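Local atomic coordinates of aerobactin synthase IucC (Klebsiella pneumoniae, PDB entry 6CN7), a protein that probably catalyses the last step of aerobactin biosynthesis, the ATP-dependent joining of a second N6-acetyl-N6-hydroxylysine to N2-citryl-N6-acetyl-N6-hydroxylysine. Residues Lys152-Arg157 against His223-Gln228; Ser232-Ala237 against Gln346-Val351; Arg450-Lys453 against Glu458-Ser461. The protein carries 5 engineered substitutions. One frame throughout, in Å; residues are numbered along the deposited sequence.

The contacts follow one another along the chain. Contacts 1 and 2 lie close together, centres about 15 Å apart, because both use helix 224-234: contact 1 its beginning, contact 2 its end and the start of helix 236-241. Two probable hydrogen bonds join them, Ser-232 N to Trp-227 O at 3.0 Å and Gln-226 NE2 to Met-348 O at 3.3 Å. Both belong to the IucA/IucC region and touch the second subunit; helix 224-234 packs on strands 165-174 and 244-250 and also bonds to that subunit. Contact 3, in the FhuF-like region, has its centre about 40 Å from that of contact 1 and about 35 Å from that of contact 2.

Contact 1. Residues Lys152-Arg157 against His223-Gln228; sequences KEALER and HPWQWQ
The indole of Trp-225 receives the methyl of Ala-154 obliquely: CB is 3.8 Å from CD1 and equally far from NE1, on the pyrrole part. Gln-226 OE1 lies at the indole edge, in plane, and Trp-150 meets the ring with planes at about 35°. With CG anti to the backbone N (chi1 -172°), the indole extends toward helix 152-158. The guanidinium of Arg-157 has the carboxylate of Glu-153 over one face, CD 3.5 Å above the plane and offset to the rim, and the salt bridge from NH2 to Glu-153 OE2 measures 2.7 Å. Gln-228 NE2 approaches the guanidinium edge near its plane, 4.4 Å from NH1, without bonding. In the plane of the His-223 imidazole, ND1 accepts Trp-225 N at 3.1 Å (N-H...ND1 144°), an N-cap. Tyr-158 meets His-223 edge-to-face.

The direct interface is small (93 Å²), and the same helices also meet the second subunit through reciprocal hydrogen bonds between Glu-153 OE1 and Trp-227 NE1 of opposite chains. Pro-224 packs on Phe-166 of strand 165-174, while helix 152-158 lies between helix 224-234 of its own chain and the second subunit, with Leu-155 on Ile-236 of that subunit.

Contact 2. Residues Ser232-Ala237 against Gln346-Val351; sequences SLDFIA and QEMLGV
Leu-349 stands over the Phe-235 ring while Met-348 reaches it obliquely. CD1 of Leu-349 lies 4.2 Å from the ring centroid and only 7° off the normal, a CH-pi contact over the middle of one face. The sulfur of Met-348 comes in much lower: SD is 4.9 Å from the centroid of the Phe-235 ring and 68° off its normal, an oblique Met-aromatic contact whose closest ring atom is CZ, 3.9 Å from SD. The methionine chain runs extended as far as SD and then bends (chi3 71°), which carries CE past Phe-235 CE2, 3.9 Å away, to Asp-234. There OD2 is 3.3 Å from CE, the two side chains crossing at about a right angle.

Both sides are turns in the chain: Phe-235 breaks helix 224-234 from helix 236-241, and Leu-349 leads from helix 344-348 into strand 350-355. Tyr-345 meets the phenylalanine ring as well, and Ile-231 and Leu-220 pack on Leu-349. With apolar, CH-pi and sulfur-aromatic contacts and no hydrogen bond between the segments, dispersion probably supplies most of the attraction across the 177 Å² interface. The methyl beside sulfur is probably slightly positive, so its approach to the carboxylate oxygen may add a weak electrostatic attraction.

Contact 3. Residues Arg450-Lys453 against Glu458-Ser461; sequences RLVK and EMDS
Met-459 O accepts a hydrogen bond from Arg-467 NH2, and on the facing segment Val-452 O accepts one from Arg-472 NH2 of strand 472-473; both arginines lie outside the two segments. These bonds satisfy the carbonyls of two buried residues whose side chains meet through apolar atoms alone. Between the segments the link is methionine against leucine and valine, and 125 Å² is buried, 72 Å² of it on Met-459.

The terminal methyl makes the closest approach. Met-459 CE is 3.6 Å from Leu-451 CD1, 4.0 Å from Leu-451 CB, and 4.1 Å from both CG and CD2 of Leu-451, so the methyl rests against the whole branched side chain rather than on one tip. SD passes Val-452 CG1 at 4.3 Å, a looser touch. The chain from Met-459 is extended about chi2 and then turns at chi3 (71°), which swings CE away from the valine and onto the leucine. Its first torsion, chi1 -104°, is well away from a staggered value. Leu-451 has CG beside its own backbone N, anti to the carbonyl carbon, and the two side chains meet at a slant.

Backbones stay well apart, with CA of Leu-451 and CA of Met-459 9.1 Å from each other; the methionine and leucine side chains together bridge that gap. The contact thus lies where the loop after strand 449-452, including the 3-10 turn at Glu-458 and Met-459, returns over that strand. Glu-458 OE1 forms a salt bridge with Arg-529, tying the turn to helix 527-532. Strand 449-452 is the middle one of a three-stranded mixed sheet, antiparallel to 419-421 and parallel to 472-473, while helix 475-499 packs through Leu-478 against Arg-450 and Val-452.

Contact 1. Residues Lys152-Arg157 against His223-Gln228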
# COMPACT_ATOMS: atom_id res chain seq x y z
N LYS A 152 5.63 8.13 4.21
CA LYS A 152 5.26 9.28 5.03
C LYS A 152 3.78 9.24 5.42
O LYS A 152 3.42 9.66 6.52
CB LYS A 152 5.59 10.57 4.30
CG LYS A 152 5.37 11.84 5.12
CD LYS A 152 6.01 13.05 4.45
CE LYS A 152 5.74 14.33 5.22
NZ LYS A 152 4.32 14.76 5.12
N GLU A 153 2.92 8.74 4.53
CA GLU A 153 1.49 8.71 4.82
C GLU A 153 1.18 7.73 5.95
O GLU A 153 0.47 8.07 6.90
CB GLU A 153 0.72 8.32 3.55
CG GLU A 153 -0.80 8.41 3.67
CD GLU A 153 -1.31 9.84 3.57
OE1 GLU A 153 -0.47 10.77 3.54
OE2 GLU A 153 -2.54 10.03 3.50
N ALA A 154 1.70 6.51 5.85
CA ALA A 154 1.41 5.49 6.85
C ALA A 154 2.03 5.84 8.19
O ALA A 154 1.43 5.60 9.25
CB ALA A 154 1.89 4.13 6.37
N LEU A 155 3.24 6.40 8.18
CA LEU A 155 3.88 6.84 9.42
C LEU A 155 3.01 7.86 10.14
O LEU A 155 2.75 7.74 11.34
CB LEU A 155 5.25 7.43 9.12
CG LEU A 155 6.31 6.45 8.59
CD1 LEU A 155 7.51 7.20 8.02
CD2 LEU A 155 6.75 5.50 9.69
N GLU A 156 2.54 8.88 9.42
CA GLU A 156 1.78 9.95 10.06
C GLU A 156 0.42 9.48 10.54
O GLU A 156 -0.08 9.96 11.57
CB GLU A 156 1.64 11.13 9.10
CG GLU A 156 2.96 11.84 8.86
CD GLU A 156 2.85 13.03 7.92
OE1 GLU A 156 1.72 13.33 7.46
OE2 GLU A 156 3.89 13.67 7.65
N ARG A 157 -0.20 8.53 9.83
CA ARG A 157 -1.53 8.08 10.21
C ARG A 157 -1.52 7.10 11.39
O ARG A 157 -2.46 7.12 12.19
CB ARG A 157 -2.23 7.42 9.02
CG ARG A 157 -2.78 8.41 8.02
CD ARG A 157 -3.53 7.72 6.90
NE ARG A 157 -4.04 8.70 5.94
CZ ARG A 157 -4.62 8.39 4.78
NH1 ARG A 157 -4.77 7.12 4.42
NH2 ARG A 157 -5.06 9.35 3.98
N HIS A 223 -6.59 -3.79 11.77
CA HIS A 223 -5.90 -2.51 11.66
C HIS A 223 -6.06 -1.97 10.24
O HIS A 223 -5.87 -2.72 9.28
CB HIS A 223 -4.42 -2.69 12.00
CG HIS A 223 -3.68 -1.41 12.23
ND1 HIS A 223 -3.39 -0.53 11.21
CD2 HIS A 223 -3.15 -0.88 13.35
CE1 HIS A 223 -2.72 0.50 11.71
NE2 HIS A 223 -2.56 0.31 13.00
N PRO A 224 -6.42 -0.70 10.07
CA PRO A 224 -6.67 -0.21 8.70
C PRO A 224 -5.47 -0.37 7.77
O PRO A 224 -5.66 -0.65 6.58
CB PRO A 224 -7.03 1.27 8.91
CG PRO A 224 -6.54 1.61 10.28
CD PRO A 224 -6.63 0.35 11.08
N TRP A 225 -4.25 -0.21 8.28
CA TRP A 225 -3.07 -0.47 7.45
C TRP A 225 -3.02 -1.93 7.02
O TRP A 225 -2.74 -2.23 5.86
CB TRP A 225 -1.80 -0.08 8.19
CG TRP A 225 -0.57 -0.15 7.32
CD1 TRP A 225 -0.01 0.88 6.62
CD2 TRP A 225 0.22 -1.31 7.05
NE1 TRP A 225 1.09 0.43 5.93
CE2 TRP A 225 1.26 -0.91 6.18
CE3 TRP A 225 0.16 -2.65 7.46
CZ2 TRP A 225 2.22 -1.80 5.71
CZ3 TRP A 225 1.12 -3.53 6.99
CH2 TRP A 225 2.14 -3.10 6.13
N GLN A 226 -3.28 -2.84 7.96
CA GLN A 226 -3.30 -4.26 7.62
C GLN A 226 -4.34 -4.56 6.55
O GLN A 226 -4.07 -5.31 5.60
CB GLN A 226 -3.58 -5.08 8.88
CG GLN A 226 -3.48 -6.59 8.70
CD GLN A 226 -2.05 -7.08 8.62
OE1 GLN A 226 -1.11 -6.29 8.53
NE2 GLN A 226 -1.87 -8.40 8.64
N TRP A 227 -5.54 -3.98 6.67
CA TRP A 227 -6.56 -4.17 5.65
C TRP A 227 -6.14 -3.54 4.33
O TRP A 227 -6.29 -4.15 3.26
CB TRP A 227 -7.89 -3.58 6.10
CG TRP A 227 -8.87 -3.47 4.97
CD1 TRP A 227 -9.26 -2.33 4.33
CD2 TRP A 227 -9.58 -4.54 4.34
NE1 TRP A 227 -10.17 -2.62 3.34
CE2 TRP A 227 -10.38 -3.97 3.33
CE3 TRP A 227 -9.61 -5.92 4.54
CZ2 TRP A 227 -11.21 -4.75 2.51
CZ3 TRP A 227 -10.43 -6.69 3.73
CH2 TRP A 227 -11.22 -6.10 2.73
N GLN A 228 -5.61 -2.32 4.39
CA GLN A 228 -5.27 -1.58 3.19
C GLN A 228 -4.19 -2.29 2.38
O GLN A 228 -4.32 -2.48 1.17
CB GLN A 228 -4.81 -0.17 3.59
CG GLN A 228 -4.56 0.80 2.45
CD GLN A 228 -4.07 2.14 2.97
OE1 GLN A 228 -2.99 2.60 2.59
NE2 GLN A 228 -4.85 2.76 3.84

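Contact 2. Residues Ser232-Ala237 against Gln346-Val351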
# COMPACT_ATOMS: atom_id res chain seq x y z
N SER A 232 -6.83 -6.88 2.13
CA SER A 232 -7.64 -6.58 0.95
C SER A 232 -7.03 -7.15 -0.32
O SER A 232 -7.73 -7.30 -1.32
CB SER A 232 -7.81 -5.07 0.81
OG SER A 232 -6.58 -4.45 0.47
N LEU A 233 -5.73 -7.47 -0.30
CA LEU A 233 -5.04 -8.02 -1.46
C LEU A 233 -4.70 -9.49 -1.29
O LEU A 233 -5.06 -10.31 -2.13
CB LEU A 233 -3.75 -7.21 -1.71
CG LEU A 233 -2.85 -7.67 -2.85
CD1 LEU A 233 -3.58 -7.62 -4.18
CD2 LEU A 233 -1.58 -6.83 -2.90
N ASP A 234 -4.01 -9.85 -0.20
CA ASP A 234 -3.55 -11.22 -0.03
C ASP A 234 -4.72 -12.20 0.11
O ASP A 234 -4.59 -13.36 -0.29
CB ASP A 234 -2.64 -11.32 1.20
CG ASP A 234 -1.38 -10.48 1.04
OD1 ASP A 234 -1.16 -9.93 -0.05
OD2 ASP A 234 -0.61 -10.38 2.02
N PHE A 235 -5.84 -11.76 0.67
CA PHE A 235 -7.01 -12.62 0.85
C PHE A 235 -8.16 -12.19 -0.06
O PHE A 235 -9.33 -12.40 0.27
CB PHE A 235 -7.45 -12.62 2.31
CG PHE A 235 -6.37 -13.06 3.25
CD1 PHE A 235 -6.10 -14.41 3.45
CD2 PHE A 235 -5.62 -12.13 3.95
CE1 PHE A 235 -5.10 -14.81 4.31
CE2 PHE A 235 -4.62 -12.53 4.81
CZ PHE A 235 -4.36 -13.87 5.00
N ILE A 236 -7.84 -11.60 -1.21
CA ILE A 236 -8.87 -11.16 -2.15
C ILE A 236 -9.69 -12.35 -2.64
O ILE A 236 -10.89 -12.20 -2.91
CB ILE A 236 -8.22 -10.40 -3.32
CG1 ILE A 236 -9.30 -9.75 -4.19
CG2 ILE A 236 -7.34 -11.32 -4.15
CD1 ILE A 236 -8.76 -8.76 -5.21
N ALA A 237 -9.08 -13.53 -2.75
CA ALA A 237 -9.83 -14.71 -3.17
C ALA A 237 -10.92 -15.04 -2.16
O ALA A 237 -12.07 -15.31 -2.53
CB ALA A 237 -8.89 -15.89 -3.36
N GLN A 346 -3.29 -17.38 10.29
CA GLN A 346 -3.12 -17.23 11.73
C GLN A 346 -2.35 -15.97 12.08
O GLN A 346 -2.75 -15.21 12.97
CB GLN A 346 -2.42 -18.47 12.30
CG GLN A 346 -3.21 -19.75 12.13
CD GLN A 346 -2.46 -20.97 12.63
OE1 GLN A 346 -1.25 -20.92 12.85
NE2 GLN A 346 -3.17 -22.07 12.82
N GLU A 347 -1.23 -15.73 11.39
CA GLU A 347 -0.40 -14.58 11.72
C GLU A 347 -1.08 -13.28 11.30
O GLU A 347 -0.97 -12.26 12.00
CB GLU A 347 0.97 -14.70 11.04
N MET A 348 -1.79 -13.29 10.18
CA MET A 348 -2.28 -12.05 9.57
C MET A 348 -3.69 -11.67 9.99
O MET A 348 -4.05 -10.50 9.90
CB MET A 348 -2.22 -12.17 8.05
CG MET A 348 -0.82 -12.42 7.51
SD MET A 348 -0.76 -12.59 5.72
CE MET A 348 -1.10 -10.91 5.21
N LEU A 349 -4.50 -12.63 10.46
CA LEU A 349 -5.88 -12.36 10.85
C LEU A 349 -6.08 -12.83 12.28
O LEU A 349 -5.97 -14.02 12.57
CB LEU A 349 -6.86 -13.06 9.90
CG LEU A 349 -6.93 -12.50 8.48
CD1 LEU A 349 -7.71 -13.43 7.57
CD2 LEU A 349 -7.56 -11.12 8.49
N GLY A 350 -6.39 -11.89 13.17
CA GLY A 350 -6.59 -12.21 14.56
C GLY A 350 -6.72 -10.95 15.38
O GLY A 350 -6.57 -9.83 14.88
N VAL A 351 -6.99 -11.15 16.67
CA VAL A 351 -7.15 -10.04 17.61
C VAL A 351 -6.76 -10.52 19.00
O VAL A 351 -7.00 -11.68 19.36
CB VAL A 351 -8.60 -9.50 17.60
CG1 VAL A 351 -9.59 -10.58 18.01
CG2 VAL A 351 -8.71 -8.27 18.51

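Contact 3. Residues Arg450-Lys453 against Glu458-Ser461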
# COMPACT_ATOMS: atom_id res chain seq x y z
N ARG A 450 10.75 -16.72 28.94
CA ARG A 450 11.67 -17.85 28.86
C ARG A 450 11.78 -18.52 30.23
O ARG A 450 11.51 -17.91 31.27
CB ARG A 450 13.06 -17.41 28.36
CG ARG A 450 13.07 -16.87 26.93
CD ARG A 450 14.49 -16.58 26.47
NE ARG A 450 14.53 -16.01 25.12
CZ ARG A 450 14.53 -16.73 24.00
NH1 ARG A 450 14.47 -18.05 24.04
NH2 ARG A 450 14.58 -16.11 22.82
N LEU A 451 12.20 -19.78 30.21
CA LEU A 451 12.32 -20.59 31.42
C LEU A 451 13.73 -21.16 31.53
O LEU A 451 14.47 -21.23 30.54
CB LEU A 451 11.30 -21.73 31.44
CG LEU A 451 9.83 -21.35 31.31
CD1 LEU A 451 8.98 -22.59 31.11
CD2 LEU A 451 9.38 -20.59 32.55
N VAL A 452 14.08 -21.58 32.74
CA VAL A 452 15.39 -22.15 33.02
C VAL A 452 15.36 -23.64 32.73
O VAL A 452 14.37 -24.32 33.02
CB VAL A 452 15.81 -21.87 34.48
CG1 VAL A 452 14.92 -22.64 35.46
CG2 VAL A 452 17.28 -22.21 34.69
N LYS A 453 16.45 -24.15 32.15
CA LYS A 453 16.53 -25.58 31.85
C LYS A 453 16.44 -26.42 33.12
O LYS A 453 15.87 -27.51 33.10
CB LYS A 453 17.82 -25.89 31.09
N GLU A 458 9.26 -25.07 42.15
CA GLU A 458 8.32 -23.97 42.02
C GLU A 458 7.76 -23.83 40.61
O GLU A 458 6.84 -23.04 40.40
CB GLU A 458 8.99 -22.66 42.44
CG GLU A 458 9.55 -22.66 43.86
CD GLU A 458 10.98 -23.19 43.93
OE1 GLU A 458 11.44 -23.79 42.94
OE2 GLU A 458 11.63 -23.00 44.98
N MET A 459 8.29 -24.58 39.64
CA MET A 459 7.80 -24.54 38.27
C MET A 459 6.83 -25.66 37.94
O MET A 459 6.26 -25.66 36.84
CB MET A 459 8.98 -24.61 37.29
CG MET A 459 9.32 -23.29 36.65
SD MET A 459 10.65 -23.43 35.44
CE MET A 459 9.78 -24.31 34.14
N ASP A 460 6.63 -26.62 38.85
CA ASP A 460 5.73 -27.73 38.57
C ASP A 460 4.30 -27.26 38.32
O ASP A 460 3.53 -27.96 37.66
CB ASP A 460 5.76 -28.73 39.71
CG ASP A 460 7.09 -29.46 39.81
OD1 ASP A 460 7.95 -29.25 38.93
OD2 ASP A 460 7.27 -30.25 40.76
N SER A 461 3.93 -26.09 38.84
CA SER A 461 2.57 -25.57 38.68
C SER A 461 2.29 -25.06 37.27
O SER A 461 1.13 -24.78 36.96
CB SER A 461 2.33 -24.44 39.68
OG SER A 461 2.59 -24.87 41.01